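PDB 4GUN: superoxide dismutase from Candida albicans, which probably protects cells from oxidative damage by using a bound manganese ion to convert superoxide into hydrogen peroxide and oxygen. Local coordinates for residues 85-90 with 193-198. The protein carries 2 engineered substitutions. Sequence-based numbering, arbitrary orientation.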
# COMPACT_ATOMS: atom_id res chain seq x y z
N LYS A 85 -1.16 -25.11 13.30
CA LYS A 85 0.04 -25.84 13.73
C LYS A 85 0.72 -25.23 14.93
O LYS A 85 1.37 -25.98 15.66
CB LYS A 85 1.01 -26.10 12.56
CG LYS A 85 0.56 -27.21 11.61
CD LYS A 85 0.86 -28.59 12.15
CE LYS A 85 0.72 -29.69 11.12
NZ LYS A 85 1.24 -30.98 11.65
N ASN A 86 0.56 -23.90 15.16
CA ASN A 86 1.13 -23.28 16.37
C ASN A 86 0.12 -23.04 17.49
O ASN A 86 0.34 -22.24 18.39
CB ASN A 86 2.11 -22.11 16.12
CG ASN A 86 1.55 -20.85 15.51
OD1 ASN A 86 2.10 -20.34 14.54
ND2 ASN A 86 0.51 -20.26 16.10
N LEU A 87 -0.99 -23.80 17.45
CA LEU A 87 -2.01 -23.80 18.48
C LEU A 87 -2.11 -25.22 18.99
O LEU A 87 -1.97 -26.16 18.22
CB LEU A 87 -3.38 -23.34 17.93
CG LEU A 87 -3.55 -21.84 17.60
CD1 LEU A 87 -4.86 -21.59 16.89
CD2 LEU A 87 -3.47 -20.96 18.86
N ALA A 88 -2.31 -25.38 20.29
CA ALA A 88 -2.41 -26.72 20.89
C ALA A 88 -3.19 -26.64 22.19
O ALA A 88 -3.02 -25.68 22.95
CB ALA A 88 -1.01 -27.28 21.18
N PRO A 89 -4.02 -27.66 22.51
CA PRO A 89 -4.71 -27.67 23.82
C PRO A 89 -3.69 -27.64 24.96
O PRO A 89 -2.54 -28.05 24.78
CB PRO A 89 -5.47 -28.99 23.83
CG PRO A 89 -5.43 -29.52 22.45
CD PRO A 89 -4.31 -28.89 21.72
N VAL A 90 -4.11 -27.14 26.14
CA VAL A 90 -3.24 -27.09 27.32
C VAL A 90 -2.69 -28.51 27.63
O VAL A 90 -1.48 -28.66 27.79
CB VAL A 90 -3.92 -26.38 28.54
CG1 VAL A 90 -3.10 -26.54 29.82
CG2 VAL A 90 -4.15 -24.90 28.24
N ASN A 193 -1.77 -18.83 26.11
CA ASN A 193 -2.12 -20.02 26.90
C ASN A 193 -2.31 -21.28 26.00
O ASN A 193 -2.21 -22.39 26.49
CB ASN A 193 -3.36 -19.76 27.72
CG ASN A 193 -3.21 -18.65 28.73
OD1 ASN A 193 -2.54 -18.80 29.75
ND2 ASN A 193 -3.81 -17.51 28.46
N VAL A 194 -2.53 -21.09 24.68
CA VAL A 194 -2.69 -22.22 23.74
C VAL A 194 -1.67 -22.22 22.61
O VAL A 194 -1.84 -22.93 21.61
CB VAL A 194 -4.15 -22.47 23.23
CG1 VAL A 194 -5.04 -23.02 24.34
CG2 VAL A 194 -4.75 -21.21 22.58
N ILE A 195 -0.60 -21.42 22.76
CA ILE A 195 0.45 -21.37 21.74
C ILE A 195 1.34 -22.61 21.84
O ILE A 195 1.80 -22.97 22.92
CB ILE A 195 1.21 -20.02 21.74
CG1 ILE A 195 0.33 -18.87 21.14
CG2 ILE A 195 2.58 -20.11 21.05
CD1 ILE A 195 -0.21 -19.06 19.67
N ASN A 196 1.53 -23.29 20.71
CA ASN A 196 2.35 -24.49 20.63
C ASN A 196 3.82 -24.12 20.34
O ASN A 196 4.22 -24.00 19.18
CB ASN A 196 1.80 -25.42 19.56
CG ASN A 196 2.50 -26.76 19.47
OD1 ASN A 196 3.45 -27.06 20.18
ND2 ASN A 196 2.06 -27.57 18.55
N TRP A 197 4.61 -23.93 21.41
CA TRP A 197 6.02 -23.59 21.32
C TRP A 197 6.90 -24.75 20.83
O TRP A 197 8.02 -24.49 20.38
CB TRP A 197 6.55 -23.00 22.63
CG TRP A 197 6.08 -21.60 22.91
CD1 TRP A 197 5.16 -21.22 23.84
CD2 TRP A 197 6.56 -20.40 22.29
NE1 TRP A 197 5.04 -19.84 23.84
CE2 TRP A 197 5.89 -19.32 22.91
CE3 TRP A 197 7.52 -20.12 21.30
CZ2 TRP A 197 6.11 -17.98 22.52
CZ3 TRP A 197 7.72 -18.80 20.91
CH2 TRP A 197 7.05 -17.75 21.56
N ALA A 198 6.43 -26.02 20.91
CA ALA A 198 7.20 -27.16 20.40
C ALA A 198 7.25 -27.08 18.87
O ALA A 198 8.27 -27.43 18.26
CB ALA A 198 6.57 -28.47 20.85
O HOH W 1 -0.92 -28.31 17.32
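Two backbone hydrogen bonds flank L87 and I195, joining segments 85-90 and 193-198 locally in a single bridge. N196 N gives an almost straight bond to N86 O (2.8 Å, 176° at the hydrogen), reaching it from above the carbonyl plane, while A88 N donates to V194 O, also at 2.8 Å. Packing is closest at this buried backbone, where L87 CA lies 3.3 Å from V194 O; L87 CD2 adds apolar contacts to V194 CG2 and I195 CD1, both at 3.9 Å. Next to the bridge A88 CB meets N196 CB at 3.7 Å. The solvent side is looser. With its CG anti to the backbone N (chi1 -175°), partly exposed N196 carries its amide past this methyl; ND2 makes only a weak bond to K85 O (3.4 Å), and a water that donates to L87 O accepts another weak one from ND2. As N-cap of helix 197-205, N196 uses OD1 for a weak bond from A198 N. Exposed V90 merely rests CG2 on N193 O. In this iron/manganese superoxide dismutase the bridge thus joins the alpha-hairpin domain, at the end of helix 60-85, to the C-terminal domain, at the start of helix 197-205, beside strand 163-170, where N86 OD1 accepts from A168 N and I195 packs on I167 and I169.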